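Local coordinates for angiopoietin-related protein 3 (Homo sapiens, PDB 6EUA) that raises plasma triglycerides by inhibiting lipoprotein lipase and, through its fibrinogen-like C-terminal domain, mediates endothelial cell adhesion, at residues Gly167-His172 with Gly176-Asn181; Glu67-Gly72 with Leu146-Trp151; Ile100-Trp105 with Leu199-Gln204; Gln53-Ile56 with Asn61-Glu64. All blocks are in the same frame, centred on the assembly; numbering follows the deposited sequence.

Contact 1. Residues Gly167-His172 with Gly176-Asn181; sequences GGWWWH and GENNLN
W169 holds its CG opposite the backbone N (chi1 -161°), which sets the indole against the backbone of N179 and L180. In N181 the CG sits beside the backbone N (chi1 -71°), and this turns the side-chain amide to the carbonyl of G168. The hydrogen bond from N181 ND2 to G168 O is 2.9 Å long. It is fairly straight, with 155° at the hydrogen. The G168 oxygen lies close to the N181 amide plane and takes the N-H almost head-on. The same amide nitrogen stands at the edge of the indole, with N181 ND2 3.7 Å from W169 CE3. One face of the indole is covered by N179. Its CA sits 3.8 Å from the centroid of the five-membered ring of W169, nearly straight above it, in a CH-pi contact. L180 CB touches W169 CH2 at 3.8 Å. The W171 ring edge approaches N179 ND2 and G176 O. At G167 a side chain would run into N181 O; the G167 CA instead makes a CA-H...O contact with N181 O of 3.3 Å. This buried contact lies within the fibrinogen C-terminal domain. The 176-181 loop folds back over strand 169-171, which pairs antiparallel with strand 147-149. N181 OD1 accepts from Q53 NE2 of strand 47-55, and L180 packs on strand 96-104.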
loop_
_atom_site.group_PDB
_atom_site.type_symbol
_atom_site.label_atom_id
_atom_site.label_comp_id
_atom_site.label_asym_id
_atom_site.label_seq_id
_atom_site.Cartn_x
_atom_site.Cartn_y
_atom_site.Cartn_z
ATOM N N GLY A 167 14.192 -17.767 -13.381
ATOM C CA GLY A 167 14.158 -16.331 -13.194
ATOM C C GLY A 167 15.041 -15.587 -14.182
ATOM O O GLY A 167 15.844 -16.164 -14.925
ATOM N N GLY A 168 14.865 -14.266 -14.195
ATOM C CA GLY A 168 15.623 -13.388 -15.075
ATOM C C GLY A 168 16.712 -12.663 -14.304
ATOM O O GLY A 168 16.446 -12.024 -13.286
ATOM N N TRP A 169 17.944 -12.753 -14.815
ATOM C CA TRP A 169 19.105 -12.240 -14.094
ATOM C C TRP A 169 20.234 -11.933 -15.067
ATOM O O TRP A 169 20.232 -12.380 -16.217
ATOM C CB TRP A 169 19.597 -13.233 -13.025
ATOM C CG TRP A 169 20.475 -12.609 -11.968
ATOM C CD1 TRP A 169 21.790 -12.934 -11.655
ATOM C CD2 TRP A 169 20.106 -11.551 -11.077
ATOM N NE1 TRP A 169 22.238 -12.134 -10.631
ATOM C CE2 TRP A 169 21.224 -11.282 -10.256
ATOM C CE3 TRP A 169 18.930 -10.801 -10.890
ATOM C CZ2 TRP A 169 21.201 -10.292 -9.267
ATOM C CZ3 TRP A 169 18.905 -9.827 -9.891
ATOM C CH2 TRP A 169 20.033 -9.579 -9.101
ATOM N N TRP A 170 21.211 -11.171 -14.576
ATOM C CA TRP A 170 22.388 -10.791 -15.349
ATOM C C TRP A 170 23.510 -11.794 -15.094
ATOM O O TRP A 170 23.784 -12.139 -13.940
ATOM C CB TRP A 170 22.848 -9.384 -14.966
ATOM C CG TRP A 170 21.929 -8.222 -15.361
ATOM C CD1 TRP A 170 21.895 -7.567 -16.572
ATOM C CD2 TRP A 170 20.950 -7.573 -14.535
ATOM N NE1 TRP A 170 20.959 -6.557 -16.543
ATOM C CE2 TRP A 170 20.370 -6.534 -15.306
ATOM C CE3 TRP A 170 20.511 -7.764 -13.217
ATOM C CZ2 TRP A 170 19.370 -5.696 -14.807
ATOM C CZ3 TRP A 170 19.523 -6.923 -12.712
ATOM C CH2 TRP A 170 18.955 -5.906 -13.515
ATOM N N TRP A 171 24.165 -12.250 -16.163
ATOM C CA TRP A 171 25.115 -13.349 -16.045
ATOM C C TRP A 171 26.377 -13.060 -16.840
ATOM O O TRP A 171 26.374 -12.294 -17.804
ATOM C CB TRP A 171 24.517 -14.682 -16.525
ATOM C CG TRP A 171 23.388 -15.180 -15.651
ATOM C CD1 TRP A 171 22.054 -15.224 -15.969
ATOM C CD2 TRP A 171 23.495 -15.695 -14.314
ATOM N NE1 TRP A 171 21.330 -15.736 -14.915
ATOM C CE2 TRP A 171 22.188 -16.029 -13.888
ATOM C CE3 TRP A 171 24.565 -15.894 -13.433
ATOM C CZ2 TRP A 171 21.925 -16.551 -12.620
ATOM C CZ3 TRP A 171 24.303 -16.428 -12.178
ATOM C CH2 TRP A 171 22.993 -16.750 -11.785
ATOM N N HIS A 172 27.458 -13.698 -16.400
ATOM C CA HIS A 172 28.705 -13.810 -17.137
ATOM C C HIS A 172 29.178 -15.246 -16.945
ATOM O O HIS A 172 28.659 -15.969 -16.091
ATOM C CB HIS A 172 29.723 -12.780 -16.631
ATOM C CG HIS A 172 31.137 -13.040 -17.044
ATOM N ND1 HIS A 172 32.193 -12.877 -16.175
ATOM C CD2 HIS A 172 31.680 -13.363 -18.240
ATOM C CE1 HIS A 172 33.323 -13.143 -16.803
ATOM N NE2 HIS A 172 33.039 -13.453 -18.055
ATOM N N GLY A 176 27.948 -17.994 -10.676
ATOM C CA GLY A 176 27.887 -17.710 -9.261
ATOM C C GLY A 176 26.480 -17.862 -8.705
ATOM O O GLY A 176 25.477 -17.830 -9.427
ATOM N N GLU A 177 26.417 -18.013 -7.382
ATOM C CA GLU A 177 25.156 -18.023 -6.640
ATOM C C GLU A 177 24.861 -16.587 -6.221
ATOM O O GLU A 177 25.251 -16.136 -5.139
ATOM C CB GLU A 177 25.237 -18.962 -5.441
ATOM C CG GLU A 177 24.735 -20.373 -5.708
ATOM C CD GLU A 177 25.248 -21.381 -4.694
ATOM O OE1 GLU A 177 24.418 -22.126 -4.130
ATOM O OE2 GLU A 177 26.478 -21.436 -4.465
ATOM N N ASN A 178 24.152 -15.863 -7.102
ATOM C CA ASN A 178 23.871 -14.444 -6.912
ATOM C C ASN A 178 22.500 -14.041 -7.465
ATOM O O ASN A 178 22.265 -12.845 -7.693
ATOM C CB ASN A 178 24.956 -13.604 -7.596
ATOM C CG ASN A 178 24.815 -13.604 -9.130
ATOM O OD1 ASN A 178 24.253 -14.523 -9.717
ATOM N ND2 ASN A 178 25.325 -12.566 -9.771
ATOM N N ASN A 179 21.607 -14.992 -7.726
ATOM C CA ASN A 179 20.379 -14.731 -8.472
ATOM C C ASN A 179 19.268 -14.339 -7.514
ATOM O O ASN A 179 18.487 -15.174 -7.062
ATOM C CB ASN A 179 19.996 -15.941 -9.313
ATOM C CG ASN A 179 18.796 -15.675 -10.223
ATOM O OD1 ASN A 179 18.150 -14.620 -10.152
ATOM N ND2 ASN A 179 18.495 -16.648 -11.094
ATOM N N LEU A 180 19.159 -13.036 -7.256
ATOM C CA LEU A 180 18.087 -12.528 -6.410
ATOM C C LEU A 180 16.711 -12.689 -7.042
ATOM O O LEU A 180 15.703 -12.571 -6.331
ATOM C CB LEU A 180 18.336 -11.062 -6.077
ATOM C CG LEU A 180 19.681 -10.764 -5.413
ATOM C CD1 LEU A 180 19.683 -9.346 -4.894
ATOM C CD2 LEU A 180 19.997 -11.764 -4.288
ATOM N N ASN A 181 16.643 -12.943 -8.355
ATOM C CA ASN A 181 15.389 -13.262 -9.026
ATOM C C ASN A 181 15.221 -14.772 -9.211
ATOM O O ASN A 181 14.420 -15.214 -10.051
ATOM C CB ASN A 181 15.306 -12.529 -10.372
ATOM C CG ASN A 181 15.106 -11.014 -10.211
ATOM O OD1 ASN A 181 14.797 -10.522 -9.127
ATOM N ND2 ASN A 181 15.302 -10.277 -11.299
#

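Contact 2. Residues Glu67-Gly72 with Leu146-Trp151; sequences ENYKYG and LVFSTW
Y69 is the residue of helix 66-71 that meets F148 and T150. Before it, E67 O accepts from the backbone N of Y71, and N68 O does the same for G72. The Y69 ring then leans onto strand 147-149. Its CD2 lies 3.6 Å from F148 CZ, at the edge of the phenylalanine ring. The two ring planes are 57° apart. F148 reaches across because its CG is opposite the backbone N (chi1 -154°). On the other ortho carbon, Y69 CD1 meets the T150 methyl CG2 at 3.5 Å, while T150 OG1 hydrogen-bonds to D152 OD1. An alanine here takes the ring away, which would probably open a gap between helix and strand and leave F148 CZ and T150 CG2 without their apolar cover. K70 NZ hydrogen-bonds to Y125 OH. G72, the first residue past the helix, has positive phi. This is buried packing of helix 66-71 against strand 147-149, with W81 and F73 edge-to-face on Y69 and L84 of helix 84-91 against F148.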
loop_
_atom_site.group_PDB
_atom_site.type_symbol
_atom_site.label_atom_id
_atom_site.label_comp_id
_atom_site.label_asym_id
_atom_site.label_seq_id
_atom_site.Cartn_x
_atom_site.Cartn_y
_atom_site.Cartn_z
ATOM N N GLU A 67 9.332 -11.121 -22.049
ATOM C CA GLU A 67 8.468 -9.953 -22.199
ATOM C C GLU A 67 8.102 -9.371 -20.839
ATOM O O GLU A 67 8.185 -8.155 -20.629
ATOM C CB GLU A 67 7.209 -10.307 -22.990
ATOM C CG GLU A 67 7.454 -10.600 -24.472
ATOM C CD GLU A 67 8.014 -9.407 -25.239
ATOM O OE1 GLU A 67 9.197 -9.458 -25.662
ATOM O OE2 GLU A 67 7.264 -8.426 -25.428
ATOM N N ASN A 68 7.741 -10.234 -19.888
ATOM C CA ASN A 68 7.363 -9.753 -18.569
ATOM C C ASN A 68 8.549 -9.186 -17.795
ATOM O O ASN A 68 8.384 -8.191 -17.066
ATOM C CB ASN A 68 6.661 -10.878 -17.814
ATOM C CG ASN A 68 5.203 -11.016 -18.237
ATOM O OD1 ASN A 68 4.629 -10.093 -18.818
ATOM N ND2 ASN A 68 4.617 -12.182 -17.996
ATOM N N TYR A 69 9.750 -9.768 -17.942
ATOM C CA TYR A 69 10.904 -9.121 -17.322
ATOM C C TYR A 69 11.207 -7.783 -17.989
ATOM O O TYR A 69 11.730 -6.869 -17.330
ATOM C CB TYR A 69 12.126 -10.048 -17.337
ATOM C CG TYR A 69 12.282 -10.832 -16.040
ATOM C CD1 TYR A 69 11.896 -12.171 -15.968
ATOM C CD2 TYR A 69 12.782 -10.230 -14.881
ATOM C CE1 TYR A 69 12.005 -12.893 -14.790
ATOM C CE2 TYR A 69 12.907 -10.951 -13.688
ATOM C CZ TYR A 69 12.512 -12.284 -13.651
ATOM O OH TYR A 69 12.630 -13.017 -12.483
ATOM N N LYS A 70 10.822 -7.619 -19.256
ATOM C CA LYS A 70 11.033 -6.339 -19.921
ATOM C C LYS A 70 10.019 -5.277 -19.469
ATOM O O LYS A 70 10.391 -4.121 -19.252
ATOM C CB LYS A 70 10.993 -6.535 -21.436
ATOM C CG LYS A 70 10.888 -5.264 -22.248
ATOM C CD LYS A 70 10.529 -5.598 -23.691
ATOM C CE LYS A 70 11.759 -5.736 -24.556
ATOM N NZ LYS A 70 12.224 -4.408 -25.063
ATOM N N TYR A 71 8.745 -5.639 -19.300
ATOM C CA TYR A 71 7.709 -4.645 -19.035
ATOM C C TYR A 71 7.244 -4.577 -17.579
ATOM O O TYR A 71 6.577 -3.604 -17.212
ATOM C CB TYR A 71 6.497 -4.894 -19.944
ATOM C CG TYR A 71 6.821 -4.721 -21.412
ATOM C CD1 TYR A 71 7.221 -3.491 -21.918
ATOM C CD2 TYR A 71 6.761 -5.799 -22.289
ATOM C CE1 TYR A 71 7.528 -3.328 -23.268
ATOM C CE2 TYR A 71 7.061 -5.649 -23.638
ATOM C CZ TYR A 71 7.444 -4.412 -24.121
ATOM O OH TYR A 71 7.746 -4.267 -25.455
ATOM N N GLY A 72 7.591 -5.547 -16.748
ATOM C CA GLY A 72 7.249 -5.527 -15.339
ATOM C C GLY A 72 6.280 -6.641 -14.973
ATOM O O GLY A 72 5.471 -7.090 -15.791
ATOM N N LEU A 146 27.545 -7.912 -17.987
ATOM C CA LEU A 146 26.608 -8.944 -17.552
ATOM C C LEU A 146 25.342 -8.891 -18.397
ATOM O O LEU A 146 24.642 -7.876 -18.404
ATOM C CB LEU A 146 26.259 -8.773 -16.077
ATOM C CG LEU A 146 27.469 -8.650 -15.162
ATOM C CD1 LEU A 146 27.031 -8.093 -13.834
ATOM C CD2 LEU A 146 28.126 -10.007 -15.013
ATOM N N VAL A 147 25.024 -10.000 -19.053
ATOM C CA VAL A 147 23.906 -10.085 -19.985
ATOM C C VAL A 147 22.693 -10.666 -19.266
ATOM O O VAL A 147 22.803 -11.681 -18.565
ATOM C CB VAL A 147 24.277 -10.949 -21.201
ATOM C CG1 VAL A 147 23.070 -11.143 -22.098
ATOM C CG2 VAL A 147 25.427 -10.322 -21.954
ATOM N N PHE A 148 21.535 -10.034 -19.449
ATOM C CA PHE A 148 20.297 -10.528 -18.862
ATOM C C PHE A 148 19.727 -11.684 -19.671
ATOM O O PHE A 148 19.744 -11.665 -20.904
ATOM C CB PHE A 148 19.262 -9.411 -18.789
ATOM C CG PHE A 148 18.240 -9.597 -17.708
ATOM C CD1 PHE A 148 18.499 -9.155 -16.410
ATOM C CD2 PHE A 148 17.015 -10.191 -17.984
ATOM C CE1 PHE A 148 17.552 -9.300 -15.403
ATOM C CE2 PHE A 148 16.061 -10.345 -16.976
ATOM C CZ PHE A 148 16.325 -9.888 -15.688
ATOM N N SER A 149 19.193 -12.680 -18.968
ATOM C CA SER A 149 18.577 -13.832 -19.607
ATOM C C SER A 149 17.373 -14.286 -18.795
ATOM O O SER A 149 17.353 -14.157 -17.566
ATOM C CB SER A 149 19.577 -14.984 -19.749
ATOM O OG SER A 149 20.595 -14.636 -20.671
ATOM N N THR A 150 16.377 -14.834 -19.494
ATOM C CA THR A 150 15.198 -15.449 -18.891
ATOM C C THR A 150 15.090 -16.903 -19.359
ATOM O O THR A 150 15.898 -17.374 -20.161
ATOM C CB THR A 150 13.934 -14.657 -19.237
ATOM O OG1 THR A 150 13.826 -14.536 -20.661
ATOM C CG2 THR A 150 13.991 -13.268 -18.611
ATOM N N TRP A 151 14.084 -17.627 -18.842
ATOM C CA TRP A 151 13.965 -19.049 -19.177
ATOM C C TRP A 151 13.671 -19.255 -20.654
ATOM O O TRP A 151 14.032 -20.294 -21.220
ATOM C CB TRP A 151 12.883 -19.730 -18.325
ATOM C CG TRP A 151 11.457 -19.381 -18.687
ATOM C CD1 TRP A 151 10.671 -18.427 -18.094
ATOM C CD2 TRP A 151 10.632 -19.995 -19.701
ATOM N NE1 TRP A 151 9.424 -18.405 -18.675
ATOM C CE2 TRP A 151 9.375 -19.348 -19.665
ATOM C CE3 TRP A 151 10.840 -21.012 -20.635
ATOM C CZ2 TRP A 151 8.331 -19.691 -20.520
ATOM C CZ3 TRP A 151 9.804 -21.350 -21.493
ATOM C CH2 TRP A 151 8.561 -20.684 -21.431
#

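Contact 3. Residues Ile100-Trp105 with Leu199-Gln204; sequences IELEDW and LSWKSQ
L102 and W201 carry this contact, and their side chains cross at about a right angle. L102 comes in with a methyl over the flat of the indole. Its CD1 lies 3.8 Å from the centroid of the five-membered ring of W201, 16° off the ring normal, which makes a CH-pi contact. The nearest ring atom is W201 CG, 3.7 Å from L102 CD1. The methyl therefore sits over the pyrrole part of the indole. The six-membered part is met by I100, whose CD1 approaches W201 CH2 obliquely at 4.1 Å. W201 can lie across both residues because its CG is opposite the backbone N (chi1 179°), which carries the ring out from strand 199-202. I100 and L102 are two apart on their strand and both point to the tryptophan. The interaction is apolar, but the one polar atom of the indole is not left bare: W201 NE1 gives a hydrogen bond to P137 O. The contact is buried packing between two beta layers of the fibrinogen-like domain. Strand 96-104 belongs to the large antiparallel sheet, between strands 109-118 and 213-220. Strand 199-202 pairs with strand 208-211 in a separate two-stranded sheet, and W201 also touches Y114 of strand 109-118.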
loop_
_atom_site.group_PDB
_atom_site.type_symbol
_atom_site.label_atom_id
_atom_site.label_comp_id
_atom_site.label_asym_id
_atom_site.label_seq_id
_atom_site.Cartn_x
_atom_site.Cartn_y
_atom_site.Cartn_z
ATOM N N ILE A 100 21.715 -3.011 -3.004
ATOM C CA ILE A 100 21.082 -4.305 -2.788
ATOM C C ILE A 100 20.948 -4.492 -1.286
ATOM O O ILE A 100 21.931 -4.375 -0.549
ATOM C CB ILE A 100 21.878 -5.444 -3.439
ATOM C CG1 ILE A 100 21.752 -5.353 -4.966
ATOM C CG2 ILE A 100 21.412 -6.807 -2.916
ATOM C CD1 ILE A 100 22.624 -6.337 -5.721
ATOM N N GLU A 101 19.728 -4.746 -0.833
ATOM C CA GLU A 101 19.436 -4.963 0.575
ATOM C C GLU A 101 18.939 -6.387 0.721
ATOM O O GLU A 101 17.974 -6.786 0.061
ATOM C CB GLU A 101 18.393 -3.975 1.092
ATOM C CG GLU A 101 18.928 -2.583 1.325
ATOM C CD GLU A 101 17.983 -1.728 2.148
ATOM O OE1 GLU A 101 16.820 -2.149 2.356
ATOM O OE2 GLU A 101 18.405 -0.633 2.582
ATOM N N LEU A 102 19.625 -7.158 1.548
ATOM C CA LEU A 102 19.240 -8.523 1.827
ATOM C C LEU A 102 18.905 -8.628 3.305
ATOM O O LEU A 102 19.538 -7.983 4.147
ATOM C CB LEU A 102 20.360 -9.505 1.453
ATOM C CG LEU A 102 21.056 -9.318 0.100
ATOM C CD1 LEU A 102 22.352 -10.136 0.077
ATOM C CD2 LEU A 102 20.145 -9.732 -1.041
ATOM N N GLU A 103 17.904 -9.432 3.616
ATOM C CA GLU A 103 17.581 -9.765 4.993
ATOM C C GLU A 103 17.561 -11.280 5.078
ATOM O O GLU A 103 16.937 -11.939 4.241
ATOM C CB GLU A 103 16.240 -9.143 5.403
ATOM C CG GLU A 103 15.499 -9.883 6.491
ATOM C CD GLU A 103 14.198 -9.194 6.884
ATOM O OE1 GLU A 103 14.247 -8.229 7.678
ATOM O OE2 GLU A 103 13.129 -9.617 6.391
ATOM N N ASP A 104 18.284 -11.835 6.046
ATOM C CA ASP A 104 18.363 -13.282 6.168
ATOM C C ASP A 104 17.193 -13.776 7.018
ATOM O O ASP A 104 16.314 -13.003 7.410
ATOM C CB ASP A 104 19.722 -13.691 6.729
ATOM C CG ASP A 104 20.025 -13.041 8.065
ATOM O OD1 ASP A 104 19.277 -13.293 9.034
ATOM O OD2 ASP A 104 21.026 -12.296 8.147
ATOM N N TRP A 105 17.156 -15.081 7.302
ATOM C CA TRP A 105 16.085 -15.628 8.129
ATOM C C TRP A 105 16.231 -15.249 9.596
ATOM O O TRP A 105 15.223 -15.170 10.302
ATOM C CB TRP A 105 16.008 -17.151 7.948
ATOM C CG TRP A 105 15.615 -17.472 6.541
ATOM C CD1 TRP A 105 16.453 -17.599 5.469
ATOM C CD2 TRP A 105 14.283 -17.643 6.031
ATOM N NE1 TRP A 105 15.730 -17.854 4.327
ATOM C CE2 TRP A 105 14.397 -17.886 4.642
ATOM C CE3 TRP A 105 13.009 -17.620 6.611
ATOM C CZ2 TRP A 105 13.286 -18.106 3.827
ATOM C CZ3 TRP A 105 11.905 -17.838 5.797
ATOM C CH2 TRP A 105 12.053 -18.078 4.419
ATOM N N LEU A 199 16.411 -17.496 -0.787
ATOM C CA LEU A 199 17.359 -17.291 -1.870
ATOM C C LEU A 199 18.787 -17.394 -1.349
ATOM O O LEU A 199 19.032 -17.481 -0.145
ATOM C CB LEU A 199 17.115 -15.935 -2.538
ATOM C CG LEU A 199 15.695 -15.817 -3.105
ATOM C CD1 LEU A 199 15.272 -14.374 -3.141
ATOM C CD2 LEU A 199 15.605 -16.470 -4.512
ATOM N N SER A 200 19.738 -17.375 -2.280
ATOM C CA SER A 200 21.139 -17.595 -1.940
ATOM C C SER A 200 22.008 -16.450 -2.441
ATOM O O SER A 200 21.801 -15.932 -3.540
ATOM C CB SER A 200 21.648 -18.914 -2.521
ATOM O OG SER A 200 20.785 -19.985 -2.193
ATOM N N TRP A 201 23.002 -16.081 -1.633
ATOM C CA TRP A 201 23.959 -15.024 -1.977
ATOM C C TRP A 201 25.348 -15.501 -1.542
ATOM O O TRP A 201 25.733 -15.362 -0.376
ATOM C CB TRP A 201 23.578 -13.707 -1.318
ATOM C CG TRP A 201 24.515 -12.583 -1.604
ATOM C CD1 TRP A 201 25.603 -12.209 -0.861
ATOM C CD2 TRP A 201 24.428 -11.652 -2.690
ATOM N NE1 TRP A 201 26.203 -11.110 -1.425
ATOM C CE2 TRP A 201 25.496 -10.740 -2.542
ATOM C CE3 TRP A 201 23.554 -11.508 -3.781
ATOM C CZ2 TRP A 201 25.730 -9.710 -3.452
ATOM C CZ3 TRP A 201 23.777 -10.472 -4.676
ATOM C CH2 TRP A 201 24.862 -9.590 -4.507
ATOM N N LYS A 202 26.092 -16.066 -2.492
ATOM C CA LYS A 202 27.391 -16.669 -2.222
ATOM C C LYS A 202 28.472 -15.694 -2.660
ATOM O O LYS A 202 28.666 -15.465 -3.859
ATOM C CB LYS A 202 27.534 -18.009 -2.936
ATOM C CG LYS A 202 28.711 -18.848 -2.457
ATOM C CD LYS A 202 29.909 -18.708 -3.387
ATOM C CE LYS A 202 29.553 -19.106 -4.812
ATOM N NZ LYS A 202 28.821 -20.402 -4.854
ATOM N N SER A 203 29.182 -15.134 -1.692
ATOM C CA SER A 203 30.203 -14.158 -2.012
ATOM C C SER A 203 31.448 -14.835 -2.575
ATOM O O SER A 203 31.561 -16.063 -2.636
ATOM C CB SER A 203 30.556 -13.339 -0.780
ATOM O OG SER A 203 30.806 -14.193 0.319
ATOM N N GLN A 204 32.399 -13.995 -2.980
ATOM C CA GLN A 204 33.604 -14.467 -3.654
ATOM C C GLN A 204 34.425 -15.393 -2.760
ATOM O O GLN A 204 35.007 -16.374 -3.241
ATOM C CB GLN A 204 34.424 -13.256 -4.099
ATOM C CG GLN A 204 34.207 -12.031 -3.200
ATOM C CD GLN A 204 34.733 -10.740 -3.798
ATOM O OE1 GLN A 204 34.869 -10.615 -5.015
ATOM N NE2 GLN A 204 35.029 -9.769 -2.940
#

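Contact 4. Residues Gln53-Ile56 with Asn61-Glu64; sequences QHRI and NFNE
R55 and F62 form a cation-pi stack that pins the loop after strand 47-55 back onto the end of that strand, within the fibrinogen-like fold. The guanidinium of R55 lies flat on the ring of F62. The planes are 17° apart, and R55 CZ is 4.2 Å from the ring centroid, off centre. The aliphatic part of R55 adds to the stack: CG lies over the same ring, 3.5 Å from F62 CZ. A bend in the arginine chain at chi3 (99°) lets both CG and the guanidinium face the phenylalanine. Beside it, Q53 CG touches F62 CE2 at 4.2 Å. In the next shell, R55 NH1 bonds to the backbone oxygens of L180 and G182, which fix the turn of the guanidinium. F73 meets the F62 ring edge-to-face. A leucine in place of R55 would probably leave those two carbonyls without this donor and F62 without its flat cationic cover. On the loop side, N61 makes an Asx turn, its OD1 accepting from N63 N at 2.9 Å. N63, its CB directed away from 53-56, is N-glycosylated in the native protein, although no sugar is present in this structure. Its OD1 also accepts from the backbone N of G167. A water joins the two segments: it accepts from F62 N at 3.2 Å and, weakly, from R55 NH2 at 3.1 Å.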
loop_
_atom_site.group_PDB
_atom_site.type_symbol
_atom_site.label_atom_id
_atom_site.label_comp_id
_atom_site.label_asym_id
_atom_site.label_seq_id
_atom_site.Cartn_x
_atom_site.Cartn_y
_atom_site.Cartn_z
ATOM N N GLN A 53 13.141 -3.780 -7.496
ATOM C CA GLN A 53 12.837 -5.179 -7.240
ATOM C C GLN A 53 12.549 -5.330 -5.752
ATOM O O GLN A 53 13.219 -4.710 -4.921
ATOM C CB GLN A 53 13.997 -6.104 -7.664
ATOM C CG GLN A 53 13.727 -7.610 -7.484
ATOM C CD GLN A 53 14.322 -8.209 -6.217
ATOM O OE1 GLN A 53 14.354 -7.574 -5.162
ATOM N NE2 GLN A 53 14.767 -9.456 -6.311
ATOM N N HIS A 54 11.584 -6.183 -5.416
ATOM C CA HIS A 54 11.224 -6.411 -4.021
ATOM C C HIS A 54 10.714 -7.831 -3.868
ATOM O O HIS A 54 9.779 -8.229 -4.571
ATOM C CB HIS A 54 10.150 -5.424 -3.544
ATOM C CG HIS A 54 10.039 -5.332 -2.056
ATOM N ND1 HIS A 54 10.919 -5.966 -1.203
ATOM C CD2 HIS A 54 9.148 -4.688 -1.262
ATOM C CE1 HIS A 54 10.581 -5.708 0.049
ATOM N NE2 HIS A 54 9.508 -4.938 0.041
ATOM N N ARG A 55 11.319 -8.592 -2.955
ATOM C CA ARG A 55 10.862 -9.942 -2.673
ATOM C C ARG A 55 10.747 -10.102 -1.166
ATOM O O ARG A 55 11.586 -9.595 -0.424
ATOM C CB ARG A 55 11.813 -10.966 -3.272
ATOM C CG ARG A 55 11.705 -11.111 -4.787
ATOM C CD ARG A 55 12.562 -12.285 -5.165
ATOM N NE ARG A 55 11.784 -13.502 -5.345
ATOM C CZ ARG A 55 12.225 -14.568 -6.001
ATOM N NH1 ARG A 55 13.464 -14.591 -6.486
ATOM N NH2 ARG A 55 11.445 -15.622 -6.126
ATOM N N ILE A 56 9.703 -10.799 -0.721
ATOM C CA ILE A 56 9.312 -10.818 0.687
ATOM C C ILE A 56 9.203 -12.253 1.167
ATOM O O ILE A 56 9.887 -12.651 2.115
ATOM C CB ILE A 56 7.972 -10.081 0.900
ATOM C CG1 ILE A 56 8.133 -8.585 0.695
ATOM C CG2 ILE A 56 7.420 -10.380 2.270
ATOM C CD1 ILE A 56 6.793 -7.882 0.479
ATOM N N ASN A 61 5.698 -15.617 -8.377
ATOM C CA ASN A 61 6.582 -16.421 -9.220
ATOM C C ASN A 61 7.503 -15.506 -10.021
ATOM O O ASN A 61 7.030 -14.715 -10.843
ATOM C CB ASN A 61 5.767 -17.311 -10.158
ATOM C CG ASN A 61 6.617 -18.384 -10.853
ATOM O OD1 ASN A 61 7.844 -18.314 -10.865
ATOM N ND2 ASN A 61 5.955 -19.391 -11.411
ATOM N N PHE A 62 8.817 -15.614 -9.803
ATOM C CA PHE A 62 9.758 -14.796 -10.557
ATOM C C PHE A 62 10.323 -15.500 -11.794
ATOM O O PHE A 62 11.163 -14.920 -12.492
ATOM C CB PHE A 62 10.899 -14.310 -9.644
ATOM C CG PHE A 62 10.602 -12.999 -8.976
ATOM C CD1 PHE A 62 9.523 -12.885 -8.121
ATOM C CD2 PHE A 62 11.373 -11.868 -9.234
ATOM C CE1 PHE A 62 9.215 -11.679 -7.522
ATOM C CE2 PHE A 62 11.066 -10.650 -8.633
ATOM C CZ PHE A 62 9.987 -10.560 -7.771
ATOM N N ASN A 63 9.889 -16.722 -12.095
ATOM C CA ASN A 63 10.374 -17.402 -13.295
ATOM C C ASN A 63 9.543 -16.998 -14.511
ATOM O O ASN A 63 8.869 -17.806 -15.145
ATOM C CB ASN A 63 10.366 -18.911 -13.109
ATOM C CG ASN A 63 11.109 -19.618 -14.208
ATOM O OD1 ASN A 63 12.002 -19.043 -14.830
ATOM N ND2 ASN A 63 10.741 -20.864 -14.471
ATOM N N GLU A 64 9.636 -15.718 -14.846
ATOM C CA GLU A 64 8.771 -15.090 -15.831
ATOM C C GLU A 64 9.451 -15.024 -17.194
ATOM O O GLU A 64 10.660 -15.250 -17.344
ATOM C CB GLU A 64 8.368 -13.684 -15.367
ATOM C CG GLU A 64 7.148 -13.661 -14.461
ATOM C CD GLU A 64 5.852 -13.943 -15.214
ATOM O OE1 GLU A 64 4.814 -14.125 -14.544
ATOM O OE2 GLU A 64 5.861 -13.985 -16.469
HETATM O O HOH W 1 10.420 -17.805 -8.090
#

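Overall arrangement
From the N terminus, contact 4 closes first, a short loop between strand 47-55 and the segment leading to helix 66-71. Contact 2 opens next at 67-72 and closes much later at 146-151. Contact 3 opens inside that span, at 100-105, and closes after it at 199-204, so contacts 2 and 3 cross. They do not touch; their nearest atoms are about 9 Å apart. Contact 1, at 167-181, is a short loop lying within the span of contact 3. It touches all three others: contact 2 through strand pairing, contact 3 through the E177-K202 salt bridge, and contact 4 where loop 61-64 meets the residues just before strand 169-171. Together they join the large sheet, both small sheets and helix 66-71.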